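PDB 6GNF: glycogen synthase from Cyanobacterium sp. CLg1, which belongs to the bacterial glycogen and starch synthase family and adopts a two-domain GT-B glycosyltransferase architecture, here with adenosine-5'-diphosphate and a glycan bound. Local coordinates for residues 89-94 and 148-153; 450-455 and 467-472. All coordinates share one frame; numbering follows the deposited sequence.

How the interactions relate
Interaction 1 and interaction 2 come one after the other along the chain and fall in different halves of a two-domain molecule, on opposite sides of its centre. Their own centres are 44 Å apart, and their nearest atoms are separated by about 33 Å. Interaction 1 (89-94 with 148-153) lies toward one end of the mixed sheet of the starch synthase catalytic domain, where strand 85-96 meets the segment that follows helix 146-149. Interaction 2 (450-455 with 467-472) forms the border of the parallel sheet in the glycosyl transferases group 1 range. Each therefore belongs to the edge region of its own sheet, one per domain.

Interaction 1: 89-94 and 148-153; sequences VRYFHS and LLVPLG. With SO4 (sulfate ion), chain G.
The apolar part of the contact is built by Tyr91, on strand 85-96, against Leu149 and Val150, where helix 146-149 gives way to loop. Val150 sends CG2 over one face of the Tyr91 ring, 4.2 Å from CG, while CD1 of Leu149 approaches CE2 obliquely at 4.3 Å. The hydroxyl of Tyr91 is bonded to the carbonyl of Ala142, so the ring is held at its far end as well.

Two residues on, His93 carries the polar part. With CG anti to the backbone N (chi1 -179°), its imidazole extends to the loop beyond the helix, and CE1 comes within 3.4 Å of Pro151 O and 3.8 Å of Gly153 O. No direct hydrogen bond joins the segments. A water bridges them instead, 2.8 Å from His93 ND1 and donating to Pro151 O. On the other side of the ring, NE2 bonds to Asp100, whose OD1 also receives the N-H of Gly153; both ring nitrogens are thus engaged, which should fix its rotation.

Arg90 and Phe92 point to the other face of the strand. There a sulfate ion, probably from the crystallisation liquor, accepts a hydrogen bond at its O1 from Arg90 NH2 (3.1 Å). A weaker bond to the same oxygen comes from NH1. Phe92 CE1 lies 3.8 Å above the guanidinium plane, and Asp105 forms a salt bridge to NH2.

Tyr91 and His93 thus join the meander of antiparallel strands 72-82, 85-96 and 99-105 to a helix exit, at the margin of the Rossmann-like N-terminal domain of a GT-B glycosyltransferase.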
ATOM      1  N   VAL A  89     -23.023 -14.033   6.022  1.00 47.20           N
ATOM      2  CA  VAL A  89     -21.939 -14.216   5.061  1.00 49.38           C
ATOM      3  C   VAL A  89     -21.668 -15.711   4.898  1.00 49.83           C
ATOM      4  O   VAL A  89     -22.032 -16.504   5.766  1.00 48.57           O
ATOM      5  CB  VAL A  89     -20.668 -13.449   5.474  1.00 47.68           C
ATOM      6  CG1 VAL A  89     -20.947 -11.954   5.486  1.00 48.45           C
ATOM      7  CG2 VAL A  89     -20.151 -13.901   6.831  1.00 47.50           C
ATOM      8  N   ARG A  90     -21.155 -16.097   3.732  1.00 49.87           N
ATOM      9  CA  ARG A  90     -20.577 -17.417   3.518  1.00 48.63           C
ATOM     10  C   ARG A  90     -19.068 -17.235   3.478  1.00 47.24           C
ATOM     11  O   ARG A  90     -18.589 -16.132   3.235  1.00 51.05           O
ATOM     12  CB  ARG A  90     -21.052 -18.022   2.206  1.00 50.49           C
ATOM     13  CG  ARG A  90     -22.544 -18.299   2.133  1.00 51.90           C
ATOM     14  CD  ARG A  90     -22.917 -18.977   0.824  1.00 53.31           C
ATOM     15  NE  ARG A  90     -22.558 -18.161  -0.336  1.00 55.39           N
ATOM     16  CZ  ARG A  90     -22.496 -18.598  -1.598  1.00 57.21           C
ATOM     17  NH1 ARG A  90     -22.772 -19.861  -1.901  1.00 58.37           N
ATOM     18  NH2 ARG A  90     -22.150 -17.760  -2.573  1.00 57.24           N
ATOM     19  N   TYR A  91     -18.326 -18.293   3.786  1.00 45.65           N
ATOM     20  CA  TYR A  91     -16.873 -18.257   3.738  1.00 43.96           C
ATOM     21  C   TYR A  91     -16.378 -19.202   2.658  1.00 43.24           C
ATOM     22  O   TYR A  91     -16.801 -20.359   2.561  1.00 43.38           O
ATOM     23  CB  TYR A  91     -16.267 -18.656   5.081  1.00 43.32           C
ATOM     24  CG  TYR A  91     -16.597 -17.728   6.226  1.00 42.12           C
ATOM     25  CD1 TYR A  91     -15.941 -16.508   6.377  1.00 42.11           C
ATOM     26  CD2 TYR A  91     -17.537 -18.086   7.188  1.00 43.21           C
ATOM     27  CE1 TYR A  91     -16.230 -15.659   7.438  1.00 42.32           C
ATOM     28  CE2 TYR A  91     -17.846 -17.240   8.248  1.00 42.49           C
ATOM     29  CZ  TYR A  91     -17.190 -16.026   8.376  1.00 42.32           C
ATOM     30  OH  TYR A  91     -17.497 -15.189   9.450  1.00 40.68           O
ATOM     31  N   PHE A  92     -15.531 -18.676   1.781  1.00 43.81           N
ATOM     32  CA  PHE A  92     -14.818 -19.483   0.809  1.00 44.33           C
ATOM     33  C   PHE A  92     -13.375 -19.562   1.279  1.00 45.43           C
ATOM     34  O   PHE A  92     -12.930 -18.722   2.059  1.00 44.00           O
ATOM     35  CB  PHE A  92     -14.914 -18.869  -0.584  1.00 44.40           C
ATOM     36  CG  PHE A  92     -16.244 -19.081  -1.248  1.00 44.17           C
ATOM     37  CD1 PHE A  92     -17.383 -18.465  -0.752  1.00 44.13           C
ATOM     38  CD2 PHE A  92     -16.359 -19.889  -2.358  1.00 45.79           C
ATOM     39  CE1 PHE A  92     -18.612 -18.652  -1.356  1.00 44.85           C
ATOM     40  CE2 PHE A  92     -17.581 -20.084  -2.975  1.00 46.75           C
ATOM     41  CZ  PHE A  92     -18.713 -19.466  -2.469  1.00 46.97           C
ATOM     42  N   HIS A  93     -12.650 -20.552   0.780  1.00 49.85           N
ATOM     43  CA  HIS A  93     -11.347 -20.906   1.328  1.00 52.72           C
ATOM     44  C   HIS A  93     -10.417 -21.374   0.225  1.00 52.02           C
ATOM     45  O   HIS A  93     -10.797 -22.212  -0.573  1.00 53.96           O
ATOM     46  CB  HIS A  93     -11.544 -22.005   2.381  1.00 55.11           C
ATOM     47  CG  HIS A  93     -10.283 -22.445   3.056  1.00 60.52           C
ATOM     48  ND1 HIS A  93     -10.213 -23.593   3.808  1.00 64.85           N
ATOM     49  CD2 HIS A  93      -9.044 -21.901   3.093  1.00 65.15           C
ATOM     50  CE1 HIS A  93      -8.984 -23.742   4.274  1.00 65.70           C
ATOM     51  NE2 HIS A  93      -8.256 -22.728   3.854  1.00 64.49           N
ATOM     52  N   SER A  94      -9.237 -20.770   0.145  1.00 52.77           N
ATOM     53  CA  SER A  94      -8.157 -21.297  -0.685  1.00 53.32           C
ATOM     54  C   SER A  94      -6.892 -21.454   0.142  1.00 54.54           C
ATOM     55  O   SER A  94      -6.779 -20.867   1.217  1.00 53.69           O
ATOM     56  CB  SER A  94      -7.919 -20.446  -1.942  1.00 51.69           C
ATOM     57  OG  SER A  94      -7.691 -19.083  -1.653  1.00 49.97           O
ATOM     58  N   LEU A 148     -12.718 -19.305  14.804  1.00 44.41           N
ATOM     59  CA  LEU A 148     -13.571 -20.230  15.550  1.00 47.32           C
ATOM     60  C   LEU A 148     -14.253 -21.263  14.658  1.00 47.29           C
ATOM     61  O   LEU A 148     -14.591 -22.345  15.129  1.00 47.23           O
ATOM     62  CB  LEU A 148     -14.637 -19.455  16.325  1.00 48.31           C
ATOM     63  CG  LEU A 148     -14.141 -18.338  17.249  1.00 49.25           C
ATOM     64  CD1 LEU A 148     -15.327 -17.582  17.838  1.00 51.15           C
ATOM     65  CD2 LEU A 148     -13.266 -18.896  18.354  1.00 49.25           C
ATOM     66  N   LEU A 149     -14.429 -20.949  13.372  1.00 46.27           N
ATOM     67  CA  LEU A 149     -15.323 -21.721  12.498  1.00 46.13           C
ATOM     68  C   LEU A 149     -14.656 -22.448  11.344  1.00 45.73           C
ATOM     69  O   LEU A 149     -15.051 -23.569  10.997  1.00 45.64           O
ATOM     70  CB  LEU A 149     -16.383 -20.788  11.905  1.00 46.47           C
ATOM     71  CG  LEU A 149     -17.496 -20.238  12.790  1.00 46.92           C
ATOM     72  CD1 LEU A 149     -18.422 -19.327  11.994  1.00 47.38           C
ATOM     73  CD2 LEU A 149     -18.263 -21.330  13.510  1.00 48.30           C
ATOM     74  N   VAL A 150     -13.637 -21.843  10.750  1.00 46.10           N
ATOM     75  CA  VAL A 150     -13.111 -22.328   9.473  1.00 46.52           C
ATOM     76  C   VAL A 150     -11.916 -23.279   9.653  1.00 48.53           C
ATOM     77  O   VAL A 150     -10.837 -22.856  10.066  1.00 49.36           O
ATOM     78  CB  VAL A 150     -12.707 -21.148   8.565  1.00 46.64           C
ATOM     79  CG1 VAL A 150     -12.181 -21.641   7.230  1.00 47.15           C
ATOM     80  CG2 VAL A 150     -13.898 -20.217   8.336  1.00 47.01           C
ATOM     81  N   PRO A 151     -12.071 -24.560   9.267  1.00 49.56           N
ATOM     82  CA  PRO A 151     -10.943 -25.477   9.384  1.00 51.98           C
ATOM     83  C   PRO A 151      -9.861 -25.156   8.362  1.00 54.53           C
ATOM     84  O   PRO A 151     -10.135 -24.998   7.169  1.00 56.34           O
ATOM     85  CB  PRO A 151     -11.555 -26.846   9.091  1.00 53.40           C
ATOM     86  CG  PRO A 151     -12.759 -26.557   8.265  1.00 53.37           C
ATOM     87  CD  PRO A 151     -13.265 -25.216   8.704  1.00 51.86           C
ATOM     88  N   LEU A 152      -8.621 -25.123   8.824  1.00 55.38           N
ATOM     89  CA  LEU A 152      -7.512 -24.625   8.035  1.00 57.32           C
ATOM     90  C   LEU A 152      -6.659 -25.769   7.512  1.00 60.40           C
ATOM     91  O   LEU A 152      -6.903 -26.939   7.783  1.00 60.07           O
ATOM     92  CB  LEU A 152      -6.663 -23.675   8.887  1.00 55.15           C
ATOM     93  CG  LEU A 152      -7.382 -22.476   9.480  1.00 53.92           C
ATOM     94  CD1 LEU A 152      -6.438 -21.649  10.329  1.00 53.51           C
ATOM     95  CD2 LEU A 152      -8.014 -21.603   8.399  1.00 54.70           C
ATOM     96  N   GLY A 153      -5.670 -25.415   6.708  1.00 67.23           N
ATOM     97  CA  GLY A 153      -4.755 -26.379   6.128  1.00 72.60           C
ATOM     98  C   GLY A 153      -5.272 -26.895   4.802  1.00 79.15           C
ATOM     99  O   GLY A 153      -6.351 -26.498   4.340  1.00 75.88           O
TER
HETATM  100  S   SO4 G 603     -21.110 -18.769  -6.215  1.00 88.15           S
HETATM  101  O1  SO4 G 603     -21.927 -19.399  -5.146  1.00 82.30           O
HETATM  102  O2  SO4 G 603     -20.960 -17.306  -6.006  1.00 84.06           O
HETATM  103  O3  SO4 G 603     -21.802 -18.986  -7.504  1.00 94.98           O
HETATM  104  O4  SO4 G 603     -19.771 -19.401  -6.258  1.00 86.02           O
HETATM  105  O   HOH W   1     -12.338 -24.839   5.170  1.00 59.09           O

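Interaction 2: 450-455 and 467-472; sequences PVVAPV and GFLMNK
Met470 lays its side chain along the backbone of 451-453, with CE 3.4 Å from Val451 O and SD 3.8 Å from Ala453 N. The chain is extended beyond CG, with chi2 at 169°, which lets it run lengthwise past these peptides; Leu428 and Met495 also touch it. The segments contain the last two strands of a parallel sheet, 449-452 and 468-469, linked through helix 457-461 in a beta-alpha-beta unit of the Rossmann-like C-terminal domain.

Three backbone hydrogen bonds hold the pair in parallel register: Phe468 N to Pro450 O, Val452 N to Phe468 O, and Met470 N to Val452 O, the last the shortest at 2.8 Å. CA-H...O contacts from Gly467, Val451 and Leu469 reinforce the same three carbonyls.

Val452 and Leu469 lie on one face of the sheet, their side chains crossing at a slant with CG2 of the valine 3.6 Å from CD2 of the leucine. Val451 and Phe468 occupy the other face, where the ring of Phe468 leads away from its strand partner to Ala502 of helix 485-503.

Beyond the strands, Pro454, centre of an inverse gamma turn, continues the contact between the two segments. Its CB touches Leu469 CD1, and its CG and CD rest on the backbone of 470-472, with CG 3.8 Å from Lys472 N and CD 3.3 Å from Met470 O.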
ATOM      1  N   PRO A 450      17.560   3.931  -7.130  1.00 64.29           N
ATOM      2  CA  PRO A 450      16.497   4.851  -6.725  1.00 62.59           C
ATOM      3  C   PRO A 450      16.943   6.309  -6.586  1.00 63.34           C
ATOM      4  O   PRO A 450      18.015   6.589  -6.046  1.00 62.26           O
ATOM      5  CB  PRO A 450      16.052   4.309  -5.354  1.00 62.13           C
ATOM      6  CG  PRO A 450      16.562   2.912  -5.294  1.00 62.36           C
ATOM      7  CD  PRO A 450      17.824   2.916  -6.095  1.00 64.33           C
ATOM      8  N   VAL A 451      16.104   7.214  -7.085  1.00 63.43           N
ATOM      9  CA  VAL A 451      16.238   8.643  -6.849  1.00 63.91           C
ATOM     10  C   VAL A 451      14.896   9.073  -6.273  1.00 63.04           C
ATOM     11  O   VAL A 451      13.904   9.156  -6.994  1.00 62.55           O
ATOM     12  CB  VAL A 451      16.567   9.415  -8.145  1.00 64.59           C
ATOM     13  CG1 VAL A 451      16.767  10.895  -7.870  1.00 65.99           C
ATOM     14  CG2 VAL A 451      17.790   8.830  -8.819  1.00 66.38           C
ATOM     15  N   VAL A 452      14.880   9.343  -4.971  1.00 62.58           N
ATOM     16  CA  VAL A 452      13.645   9.385  -4.207  1.00 61.94           C
ATOM     17  C   VAL A 452      13.510  10.638  -3.346  1.00 62.75           C
ATOM     18  O   VAL A 452      14.491  11.291  -3.012  1.00 64.17           O
ATOM     19  CB  VAL A 452      13.532   8.136  -3.303  1.00 61.31           C
ATOM     20  CG1 VAL A 452      13.597   6.873  -4.147  1.00 61.10           C
ATOM     21  CG2 VAL A 452      14.627   8.107  -2.248  1.00 62.31           C
ATOM     22  N   ALA A 453      12.271  10.971  -3.011  1.00 61.96           N
ATOM     23  CA  ALA A 453      11.997  12.050  -2.075  1.00 62.62           C
ATOM     24  C   ALA A 453      12.433  11.642  -0.665  1.00 63.48           C
ATOM     25  O   ALA A 453      12.317  10.475  -0.292  1.00 62.50           O
ATOM     26  CB  ALA A 453      10.519  12.397  -2.077  1.00 61.31           C
ATOM     27  N   PRO A 454      12.913  12.609   0.128  1.00 66.25           N
ATOM     28  CA  PRO A 454      13.373  12.330   1.485  1.00 66.74           C
ATOM     29  C   PRO A 454      12.217  12.280   2.483  1.00 64.36           C
ATOM     30  O   PRO A 454      12.136  13.108   3.377  1.00 66.13           O
ATOM     31  CB  PRO A 454      14.291  13.523   1.767  1.00 68.29           C
ATOM     32  CG  PRO A 454      13.635  14.654   1.043  1.00 69.61           C
ATOM     33  CD  PRO A 454      13.033  14.046  -0.202  1.00 69.09           C
ATOM     34  N   VAL A 455      11.335  11.297   2.341  1.00 62.70           N
ATOM     35  CA  VAL A 455      10.176  11.163   3.233  1.00 60.63           C
ATOM     36  C   VAL A 455       9.907   9.701   3.560  1.00 58.98           C
ATOM     37  O   VAL A 455      10.178   8.813   2.751  1.00 57.76           O
ATOM     38  CB  VAL A 455       8.908  11.808   2.626  1.00 60.86           C
ATOM     39  CG1 VAL A 455       9.088  13.316   2.471  1.00 62.19           C
ATOM     40  CG2 VAL A 455       8.559  11.178   1.278  1.00 61.01           C
ATOM     41  N   GLY A 467      21.470   4.820  -3.456  1.00 69.55           N
ATOM     42  CA  GLY A 467      20.794   5.797  -4.304  1.00 68.52           C
ATOM     43  C   GLY A 467      20.879   7.215  -3.790  1.00 69.37           C
ATOM     44  O   GLY A 467      21.678   7.504  -2.906  1.00 71.46           O
ATOM     45  N   PHE A 468      20.029   8.085  -4.330  1.00 68.94           N
ATOM     46  CA  PHE A 468      20.101   9.523  -4.069  1.00 69.60           C
ATOM     47  C   PHE A 468      18.778  10.098  -3.587  1.00 67.66           C
ATOM     48  O   PHE A 468      17.718   9.648  -4.009  1.00 66.59           O
ATOM     49  CB  PHE A 468      20.511  10.258  -5.343  1.00 71.39           C
ATOM     50  CG  PHE A 468      21.817   9.801  -5.909  1.00 73.37           C
ATOM     51  CD1 PHE A 468      21.867   8.763  -6.820  1.00 73.31           C
ATOM     52  CD2 PHE A 468      23.000  10.410  -5.524  1.00 76.00           C
ATOM     53  CE1 PHE A 468      23.077   8.338  -7.344  1.00 75.69           C
ATOM     54  CE2 PHE A 468      24.214   9.997  -6.046  1.00 77.25           C
ATOM     55  CZ  PHE A 468      24.253   8.958  -6.956  1.00 77.30           C
ATOM     56  N   LEU A 469      18.861  11.113  -2.731  1.00 68.73           N
ATOM     57  CA  LEU A 469      17.691  11.824  -2.229  1.00 68.94           C
ATOM     58  C   LEU A 469      17.501  13.155  -2.952  1.00 70.79           C
ATOM     59  O   LEU A 469      18.468  13.883  -3.196  1.00 74.11           O
ATOM     60  CB  LEU A 469      17.825  12.108  -0.734  1.00 69.35           C
ATOM     61  CG  LEU A 469      17.964  10.917   0.209  1.00 69.46           C
ATOM     62  CD1 LEU A 469      17.867  11.395   1.658  1.00 70.40           C
ATOM     63  CD2 LEU A 469      16.912   9.854  -0.063  1.00 68.23           C
ATOM     64  N   MET A 470      16.242  13.476  -3.230  1.00 70.39           N
ATOM     65  CA  MET A 470      15.853  14.791  -3.715  1.00 72.39           C
ATOM     66  C   MET A 470      15.734  15.738  -2.525  1.00 74.02           C
ATOM     67  O   MET A 470      15.879  15.332  -1.370  1.00 73.44           O
ATOM     68  CB  MET A 470      14.462  14.738  -4.346  1.00 73.08           C
ATOM     69  CG  MET A 470      14.261  13.713  -5.437  1.00 72.60           C
ATOM     70  SD  MET A 470      12.513  13.563  -5.826  1.00 70.69           S
ATOM     71  CE  MET A 470      12.614  12.306  -7.097  1.00 70.85           C
ATOM     72  N   ASN A 471      15.419  16.996  -2.807  1.00 74.57           N
ATOM     73  CA  ASN A 471      14.904  17.870  -1.768  1.00 75.53           C
ATOM     74  C   ASN A 471      13.425  17.549  -1.581  1.00 73.81           C
ATOM     75  O   ASN A 471      12.833  16.828  -2.384  1.00 75.10           O
ATOM     76  CB  ASN A 471      15.109  19.343  -2.129  1.00 77.50           C
ATOM     77  CG  ASN A 471      16.566  19.766  -2.075  1.00 80.72           C
ATOM     78  OD1 ASN A 471      17.386  19.133  -1.417  1.00 80.97           O
ATOM     79  ND2 ASN A 471      16.885  20.867  -2.746  1.00 83.13           N
ATOM     80  N   LYS A 472      12.839  18.071  -0.512  1.00 73.39           N
ATOM     81  CA  LYS A 472      11.448  17.787  -0.160  1.00 72.05           C
ATOM     82  C   LYS A 472      10.473  18.291  -1.223  1.00 71.48           C
ATOM     83  O   LYS A 472      10.606  19.404  -1.704  1.00 74.63           O
ATOM     84  CB  LYS A 472      11.125  18.443   1.185  1.00 72.87           C
ATOM     85  CG  LYS A 472       9.754  18.120   1.740  1.00 72.57           C
ATOM     86  CD  LYS A 472       9.458  18.976   2.961  1.00 74.18           C
ATOM     87  CE  LYS A 472       8.055  18.727   3.482  1.00 72.70           C
ATOM     88  NZ  LYS A 472       7.894  17.335   3.995  1.00 71.38           N
TER